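Local coordinates for regulatory protein SdiA (Escherichia coli, PDB 4LFU) that activates transcription of the ftsQAZ cell-division genes and of ydiV, the latter in response to an extracellular acyl-homoserine lactone autoinducer, at residues 186-191 with 216-221; 198-203 with 209-214. One frame throughout, in Å; residues are numbered along the deposited sequence.

Interaction 1: residues 186-191 with 216-221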
ATOM      1  N   GLU A 186     -19.511   1.115  10.565  1.00 29.72           N
ATOM      2  CA  GLU A 186     -19.996   2.505  10.584  1.00 29.99           C
ATOM      3  C   GLU A 186     -19.729   3.212  11.918  1.00 29.34           C
ATOM      4  O   GLU A 186     -19.209   4.318  11.943  1.00 29.72           O
ATOM      5  CB  GLU A 186     -21.482   2.562  10.210  1.00 29.44           C
ATOM      6  CG  GLU A 186     -22.137   3.938  10.398  1.00 30.15           C
ATOM      7  CD  GLU A 186     -23.585   3.954   9.921  1.00 32.34           C
ATOM      8  OE1 GLU A 186     -24.354   3.067  10.345  1.00 33.54           O
ATOM      9  OE2 GLU A 186     -23.955   4.839   9.107  1.00 37.45           O
ATOM     10  N   ILE A 187     -20.111   2.579  13.022  1.00 29.31           N
ATOM     11  CA  ILE A 187     -19.752   3.043  14.367  1.00 29.17           C
ATOM     12  C   ILE A 187     -18.225   3.172  14.590  1.00 29.00           C
ATOM     13  O   ILE A 187     -17.767   4.120  15.208  1.00 29.00           O
ATOM     14  CB  ILE A 187     -20.434   2.164  15.464  1.00 29.82           C
ATOM     15  CG1 ILE A 187     -21.933   2.532  15.564  1.00 29.14           C
ATOM     16  CG2 ILE A 187     -19.742   2.333  16.866  1.00 29.08           C
ATOM     17  CD1 ILE A 187     -22.810   1.452  16.136  1.00 29.41           C
ATOM     18  N   LEU A 188     -17.451   2.223  14.059  1.00 28.71           N
ATOM     19  CA  LEU A 188     -15.997   2.255  14.162  1.00 27.14           C
ATOM     20  C   LEU A 188     -15.409   3.492  13.503  1.00 26.47           C
ATOM     21  O   LEU A 188     -14.585   4.177  14.096  1.00 25.74           O
ATOM     22  CB  LEU A 188     -15.394   0.983  13.586  1.00 26.46           C
ATOM     23  CG  LEU A 188     -14.114   0.572  14.314  1.00 27.00           C
ATOM     24  CD1 LEU A 188     -14.331   0.465  15.852  1.00 23.36           C
ATOM     25  CD2 LEU A 188     -13.618  -0.723  13.699  1.00 22.62           C
ATOM     26  N   ARG A 189     -15.878   3.794  12.297  1.00 26.45           N
ATOM     27  CA  ARG A 189     -15.490   5.015  11.572  1.00 26.46           C
ATOM     28  C   ARG A 189     -15.692   6.319  12.322  1.00 26.62           C
ATOM     29  O   ARG A 189     -14.833   7.208  12.263  1.00 26.66           O
ATOM     30  CB  ARG A 189     -16.182   5.079  10.209  1.00 26.76           C
ATOM     31  CG  ARG A 189     -15.632   4.052   9.216  1.00 27.18           C
ATOM     32  CD  ARG A 189     -16.072   4.380   7.774  1.00 30.89           C
ATOM     33  NE  ARG A 189     -17.527   4.257   7.614  1.00 33.44           N
ATOM     34  CZ  ARG A 189     -18.163   3.108   7.397  1.00 33.98           C
ATOM     35  NH1 ARG A 189     -17.486   1.960   7.297  1.00 31.88           N
ATOM     36  NH2 ARG A 189     -19.477   3.111   7.261  1.00 33.26           N
ATOM     37  N   TRP A 190     -16.822   6.450  13.016  1.00 26.56           N
ATOM     38  CA  TRP A 190     -17.088   7.645  13.824  1.00 27.55           C
ATOM     39  C   TRP A 190     -16.198   7.670  15.063  1.00 27.41           C
ATOM     40  O   TRP A 190     -15.818   8.751  15.537  1.00 27.07           O
ATOM     41  CB  TRP A 190     -18.595   7.785  14.199  1.00 27.92           C
ATOM     42  CG  TRP A 190     -19.440   8.179  13.032  1.00 28.05           C
ATOM     43  CD1 TRP A 190     -20.284   7.369  12.332  1.00 29.58           C
ATOM     44  CD2 TRP A 190     -19.487   9.466  12.383  1.00 29.04           C
ATOM     45  NE1 TRP A 190     -20.862   8.065  11.296  1.00 30.17           N
ATOM     46  CE2 TRP A 190     -20.391   9.351  11.301  1.00 29.81           C
ATOM     47  CE3 TRP A 190     -18.857  10.703  12.615  1.00 28.52           C
ATOM     48  CZ2 TRP A 190     -20.687  10.426  10.449  1.00 30.16           C
ATOM     49  CZ3 TRP A 190     -19.148  11.776  11.770  1.00 29.08           C
ATOM     50  CH2 TRP A 190     -20.054  11.631  10.695  1.00 29.45           C
ATOM     51  N   THR A 191     -15.882   6.481  15.575  1.00 27.66           N
ATOM     52  CA  THR A 191     -14.938   6.326  16.694  1.00 28.39           C
ATOM     53  C   THR A 191     -13.522   6.845  16.338  1.00 28.74           C
ATOM     54  O   THR A 191     -12.906   7.631  17.087  1.00 28.83           O
ATOM     55  CB  THR A 191     -14.920   4.857  17.180  1.00 28.59           C
ATOM     56  OG1 THR A 191     -16.229   4.533  17.651  1.00 27.91           O
ATOM     57  CG2 THR A 191     -13.890   4.633  18.327  1.00 26.16           C
ATOM     58  N   LYS A 216     -18.870  -3.239  22.195  1.00 28.08           N
ATOM     59  CA  LYS A 216     -18.679  -4.471  22.952  1.00 29.23           C
ATOM     60  C   LYS A 216     -18.547  -5.730  22.127  1.00 28.91           C
ATOM     61  O   LYS A 216     -17.691  -6.559  22.429  1.00 29.32           O
ATOM     62  CB  LYS A 216     -19.821  -4.646  23.953  1.00 29.58           C
ATOM     63  CG  LYS A 216     -19.442  -4.293  25.386  1.00 33.76           C
ATOM     64  CD  LYS A 216     -18.749  -2.917  25.491  1.00 38.75           C
ATOM     65  CE  LYS A 216     -17.556  -2.953  26.439  1.00 41.44           C
ATOM     66  NZ  LYS A 216     -16.808  -1.643  26.418  1.00 43.79           N
ATOM     67  N   ASN A 217     -19.387  -5.874  21.101  1.00 28.60           N
ATOM     68  CA  ASN A 217     -19.352  -7.045  20.207  1.00 28.76           C
ATOM     69  C   ASN A 217     -18.066  -7.116  19.372  1.00 28.38           C
ATOM     70  O   ASN A 217     -17.564  -8.198  19.101  1.00 28.56           O
ATOM     71  CB  ASN A 217     -20.574  -7.083  19.259  1.00 28.33           C
ATOM     72  CG  ASN A 217     -21.922  -7.254  20.003  1.00 30.12           C
ATOM     73  OD1 ASN A 217     -21.969  -7.694  21.157  1.00 31.03           O
ATOM     74  ND2 ASN A 217     -23.022  -6.925  19.321  1.00 28.80           N
ATOM     75  N   MET A 218     -17.576  -5.956  18.939  1.00 28.62           N
ATOM     76  CA  MET A 218     -16.336  -5.834  18.181  1.00 28.52           C
ATOM     77  C   MET A 218     -15.132  -6.132  19.101  1.00 28.99           C
ATOM     78  O   MET A 218     -14.166  -6.765  18.684  1.00 28.56           O
ATOM     79  CB  MET A 218     -16.217  -4.422  17.600  1.00 27.99           C
ATOM     80  CG  MET A 218     -17.040  -4.155  16.339  1.00 26.96           C
ATOM     81  SD  MET A 218     -16.767  -2.512  15.613  1.00 29.47           S
ATOM     82  CE  MET A 218     -17.532  -1.410  16.802  1.00 26.70           C
ATOM     83  N   GLN A 219     -15.220  -5.670  20.347  1.00 29.07           N
ATOM     84  CA  GLN A 219     -14.210  -5.928  21.372  1.00 30.43           C
ATOM     85  C   GLN A 219     -14.159  -7.405  21.665  1.00 32.16           C
ATOM     86  O   GLN A 219     -13.082  -7.991  21.674  1.00 32.24           O
ATOM     87  CB  GLN A 219     -14.497  -5.120  22.652  1.00 29.54           C
ATOM     88  CG  GLN A 219     -13.920  -3.730  22.594  1.00 27.86           C
ATOM     89  CD  GLN A 219     -14.590  -2.730  23.506  1.00 27.68           C
ATOM     90  OE1 GLN A 219     -15.028  -1.662  23.052  1.00 28.95           O
ATOM     91  NE2 GLN A 219     -14.650  -3.036  24.791  1.00 25.37           N
ATOM     92  N   LYS A 220     -15.336  -8.005  21.860  1.00 33.81           N
ATOM     93  CA  LYS A 220     -15.456  -9.444  22.062  1.00 36.38           C
ATOM     94  C   LYS A 220     -14.916 -10.280  20.896  1.00 36.05           C
ATOM     95  O   LYS A 220     -14.136 -11.199  21.130  1.00 36.66           O
ATOM     96  CB  LYS A 220     -16.905  -9.817  22.474  1.00 36.83           C
ATOM     97  CG  LYS A 220     -17.320 -11.301  22.315  1.00 38.98           C
ATOM     98  CD  LYS A 220     -18.794 -11.572  22.784  1.00 39.03           C
ATOM     99  CE  LYS A 220     -19.882 -10.794  21.977  1.00 43.51           C
ATOM    100  NZ  LYS A 220     -19.722 -10.844  20.467  1.00 43.38           N
ATOM    101  N   LYS A 221     -15.284  -9.951  19.658  1.00 36.18           N
ATOM    102  CA  LYS A 221     -14.790 -10.679  18.464  1.00 36.88           C
ATOM    103  C   LYS A 221     -13.260 -10.833  18.369  1.00 37.35           C
ATOM    104  O   LYS A 221     -12.781 -11.922  18.036  1.00 37.98           O
ATOM    105  CB  LYS A 221     -15.270 -10.021  17.168  1.00 36.28           C
ATOM    106  CG  LYS A 221     -16.678 -10.330  16.778  1.00 38.50           C
ATOM    107  CD  LYS A 221     -17.142  -9.380  15.675  1.00 40.45           C
ATOM    108  CE  LYS A 221     -18.534  -9.745  15.166  1.00 41.47           C
ATOM    109  NZ  LYS A 221     -18.971  -8.795  14.074  1.00 42.43           N
TER
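Met-218 reaches across to Leu-188 and Ile-187 and makes every close contact between these two helical segments. Its CG lies anti to the carbonyl carbon (chi1 -79°), the chain runs on extended through chi2, and a bend at chi3 (-70°) turns the methyl CE aside at the sulfur. CE then rests 3.8 Å from CD1 of Leu-188, while Met-218 SD faces both methyls of that leucine, 3.9 Å from Leu-188 CD1. The two side chains run past each other in opposite directions, side against side. Ile-187 adds a looser touch, its CG2 lying 4.3 Å from Met-218 CE. With the backbones 9.0 Å apart at the CA atoms of Leu-188 and Met-218, the long thioether bridges the gap. Within 186-191, Thr-191 OG1 donates to Ile-187 O at 2.9 Å from above the carbonyl plane, and Thr-191 N bonds to the same oxygen from its other face. Helix 182-192 packs against helix 208-222 in the LuxR-type DNA-binding domain. Phe-180 touches both Leu-188 and Met-218, and Leu-188 also touches Val-230 and Ala-234 of helix 227-237.

Interaction 2: residues 198-203 with 209-214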
ATOM      1  N   ALA A 198     -22.067   9.346  22.837  1.00 36.10           N
ATOM      2  CA  ALA A 198     -23.201  10.287  22.798  1.00 36.61           C
ATOM      3  C   ALA A 198     -23.358  10.977  21.448  1.00 36.99           C
ATOM      4  O   ALA A 198     -24.477  11.120  20.937  1.00 38.06           O
ATOM      5  CB  ALA A 198     -23.066  11.320  23.905  1.00 36.71           C
ATOM      6  N   GLU A 199     -22.233  11.406  20.884  1.00 36.71           N
ATOM      7  CA  GLU A 199     -22.205  12.052  19.581  1.00 37.00           C
ATOM      8  C   GLU A 199     -22.562  11.084  18.458  1.00 36.01           C
ATOM      9  O   GLU A 199     -23.281  11.445  17.529  1.00 35.31           O
ATOM     10  CB  GLU A 199     -20.838  12.677  19.319  1.00 36.56           C
ATOM     11  CG  GLU A 199     -20.597  13.984  20.060  1.00 39.09           C
ATOM     12  CD  GLU A 199     -19.130  14.454  19.985  1.00 39.69           C
ATOM     13  OE1 GLU A 199     -18.200  13.644  20.222  1.00 41.13           O
ATOM     14  OE2 GLU A 199     -18.910  15.656  19.700  1.00 44.63           O
ATOM     15  N   ILE A 200     -22.045   9.860  18.542  1.00 35.41           N
ATOM     16  CA  ILE A 200     -22.390   8.823  17.577  1.00 35.02           C
ATOM     17  C   ILE A 200     -23.899   8.484  17.636  1.00 35.44           C
ATOM     18  O   ILE A 200     -24.525   8.265  16.607  1.00 35.10           O
ATOM     19  CB  ILE A 200     -21.477   7.552  17.736  1.00 35.04           C
ATOM     20  CG1 ILE A 200     -20.003   7.945  17.501  1.00 34.21           C
ATOM     21  CG2 ILE A 200     -21.885   6.443  16.763  1.00 31.28           C
ATOM     22  CD1 ILE A 200     -18.969   6.881  17.875  1.00 34.03           C
ATOM     23  N   ALA A 201     -24.464   8.462  18.843  1.00 36.50           N
ATOM     24  CA  ALA A 201     -25.897   8.217  19.048  1.00 37.61           C
ATOM     25  C   ALA A 201     -26.755   9.272  18.325  1.00 38.65           C
ATOM     26  O   ALA A 201     -27.741   8.931  17.673  1.00 38.93           O
ATOM     27  CB  ALA A 201     -26.225   8.171  20.541  1.00 37.09           C
ATOM     28  N   MET A 202     -26.357  10.541  18.422  1.00 39.78           N
ATOM     29  CA  MET A 202     -27.026  11.635  17.704  1.00 40.92           C
ATOM     30  C   MET A 202     -26.840  11.559  16.181  1.00 40.71           C
ATOM     31  O   MET A 202     -27.811  11.680  15.420  1.00 40.89           O
ATOM     32  CB  MET A 202     -26.564  12.997  18.234  1.00 41.73           C
ATOM     33  CG  MET A 202     -26.892  13.262  19.708  1.00 46.41           C
ATOM     34  SD  MET A 202     -28.662  13.128  20.163  1.00 56.06           S
ATOM     35  CE  MET A 202     -29.455  14.279  19.009  1.00 55.08           C
ATOM     36  N   ILE A 203     -25.602  11.340  15.735  1.00 40.28           N
ATOM     37  CA  ILE A 203     -25.305  11.161  14.300  1.00 39.74           C
ATOM     38  C   ILE A 203     -26.192  10.106  13.652  1.00 38.86           C
ATOM     39  O   ILE A 203     -26.722  10.313  12.562  1.00 38.94           O
ATOM     40  CB  ILE A 203     -23.819  10.730  14.039  1.00 39.79           C
ATOM     41  CG1 ILE A 203     -22.818  11.604  14.812  1.00 40.41           C
ATOM     42  CG2 ILE A 203     -23.524  10.620  12.511  1.00 39.40           C
ATOM     43  CD1 ILE A 203     -22.438  12.892  14.166  1.00 42.55           C
ATOM     44  N   ASN A 209     -26.792   3.027  24.379  1.00 37.11           N
ATOM     45  CA  ASN A 209     -26.823   1.588  24.619  1.00 36.53           C
ATOM     46  C   ASN A 209     -26.546   0.771  23.388  1.00 34.82           C
ATOM     47  O   ASN A 209     -25.820  -0.208  23.456  1.00 34.49           O
ATOM     48  CB  ASN A 209     -28.174   1.174  25.180  1.00 37.38           C
ATOM     49  CG  ASN A 209     -28.211   1.276  26.662  1.00 41.55           C
ATOM     50  OD1 ASN A 209     -27.658   0.423  27.367  1.00 47.96           O
ATOM     51  ND2 ASN A 209     -28.844   2.324  27.166  1.00 44.97           N
ATOM     52  N   THR A 210     -27.151   1.175  22.275  1.00 33.52           N
ATOM     53  CA  THR A 210     -26.944   0.536  20.979  1.00 32.16           C
ATOM     54  C   THR A 210     -25.498   0.695  20.504  1.00 31.36           C
ATOM     55  O   THR A 210     -24.878  -0.294  20.080  1.00 30.94           O
ATOM     56  CB  THR A 210     -27.911   1.108  19.918  1.00 32.40           C
ATOM     57  OG1 THR A 210     -29.263   0.932  20.367  1.00 32.80           O
ATOM     58  CG2 THR A 210     -27.728   0.422  18.557  1.00 31.18           C
ATOM     59  N   VAL A 211     -24.981   1.931  20.577  1.00 29.91           N
ATOM     60  CA  VAL A 211     -23.610   2.231  20.203  1.00 28.47           C
ATOM     61  C   VAL A 211     -22.675   1.318  20.997  1.00 28.51           C
ATOM     62  O   VAL A 211     -21.871   0.612  20.409  1.00 28.07           O
ATOM     63  CB  VAL A 211     -23.223   3.751  20.408  1.00 28.92           C
ATOM     64  CG1 VAL A 211     -21.728   3.948  20.202  1.00 25.65           C
ATOM     65  CG2 VAL A 211     -24.006   4.669  19.446  1.00 27.14           C
ATOM     66  N   ASN A 212     -22.824   1.320  22.321  1.00 28.55           N
ATOM     67  CA  ASN A 212     -21.974   0.556  23.230  1.00 29.53           C
ATOM     68  C   ASN A 212     -22.145  -0.944  23.076  1.00 29.43           C
ATOM     69  O   ASN A 212     -21.192  -1.698  23.301  1.00 30.37           O
ATOM     70  CB  ASN A 212     -22.172   0.995  24.699  1.00 29.59           C
ATOM     71  CG  ASN A 212     -21.908   2.498  24.904  1.00 32.41           C
ATOM     72  OD1 ASN A 212     -21.056   3.093  24.226  1.00 34.31           O
ATOM     73  ND2 ASN A 212     -22.656   3.120  25.816  1.00 34.14           N
ATOM     74  N   PHE A 213     -23.354  -1.369  22.715  1.00 28.63           N
ATOM     75  CA  PHE A 213     -23.618  -2.744  22.337  1.00 28.00           C
ATOM     76  C   PHE A 213     -22.679  -3.162  21.213  1.00 27.31           C
ATOM     77  O   PHE A 213     -21.957  -4.129  21.347  1.00 27.44           O
ATOM     78  CB  PHE A 213     -25.083  -2.888  21.886  1.00 28.29           C
ATOM     79  CG  PHE A 213     -25.497  -4.301  21.498  1.00 27.92           C
ATOM     80  CD1 PHE A 213     -25.177  -5.406  22.308  1.00 29.24           C
ATOM     81  CD2 PHE A 213     -26.249  -4.519  20.340  1.00 27.72           C
ATOM     82  CE1 PHE A 213     -25.580  -6.698  21.953  1.00 27.76           C
ATOM     83  CE2 PHE A 213     -26.664  -5.820  19.980  1.00 28.43           C
ATOM     84  CZ  PHE A 213     -26.335  -6.899  20.797  1.00 28.28           C
ATOM     85  N   HIS A 214     -22.706  -2.432  20.111  1.00 26.85           N
ATOM     86  CA  HIS A 214     -21.829  -2.710  18.964  1.00 27.50           C
ATOM     87  C   HIS A 214     -20.320  -2.670  19.287  1.00 26.78           C
ATOM     88  O   HIS A 214     -19.580  -3.541  18.833  1.00 26.41           O
ATOM     89  CB  HIS A 214     -22.174  -1.792  17.781  1.00 27.12           C
ATOM     90  CG  HIS A 214     -23.534  -2.049  17.210  1.00 29.78           C
ATOM     91  ND1 HIS A 214     -23.861  -3.225  16.566  1.00 31.25           N
ATOM     92  CD2 HIS A 214     -24.659  -1.296  17.207  1.00 29.95           C
ATOM     93  CE1 HIS A 214     -25.117  -3.173  16.166  1.00 29.61           C
ATOM     94  NE2 HIS A 214     -25.621  -2.012  16.541  1.00 32.32           N
TER
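Val-211 points toward helix 197-204 and meets it chiefly with its methyl CG2. Starting at CB, the side chain splits: CG1 stands anti to the backbone N (chi1 171°), which leaves CG2 beside that nitrogen and anti to the carbonyl carbon. CG2 carries most of the contact and makes its closest approaches, while Val-211 CG1 lies 4.2 Å from Ile-200 CG2. Val-211 CG2 sits 3.9 Å from the branch methyl CG2 of Ile-200 and 4.2 Å from Ile-200 CB, so it meets the isoleucine at its branch point. It also lies 3.9 Å from the backbone N of Ala-201 and 4.3 Å from Ala-201 CB, and so rests against the helix backbone as well as its side chains. Ile-200 and Val-211 cross at about a right angle. In Ile-200 the branch methyl CG2 is anti to the backbone N, whereas the longer CG1-CD1 arm goes to other neighbours. The helices come close where these short alanine and valine side chains lie, with CA atoms of Ala-201 and Val-211 6.5 Å apart. Both segments lie in the predicted helix-turn-helix, in which 208-222 would be the recognition helix. Ser-197 OG bonds to Asn-212 OD1, a polar link between the same pair. Trp-190 and Thr-191 of helix 182-192 pack on Ile-200, and Ile-206 in the connecting turn touches Val-211.

Both contacts are buried and apolar, with no hydrogen bond across either, and both use helix 208-222: interaction 2 takes its earlier turns, interaction 1 its later ones. Their reach differs. A long methionine spans the wider gap of interaction 1, while valine and alanine sit where the helices of interaction 2 come close. Interaction 1 faces the inner side, near helix 227-237, and interaction 2 lies farther from the chain's centre, within the helix-turn-helix. Their centres are 10 Å apart, and packing joins them: Ile-187 CD1 lies 3.5 Å from His-214 CD2, and Trp-190 CB 3.6 Å from Ile-200 CG1, so helix 182-192 touches both of the helices of interaction 2.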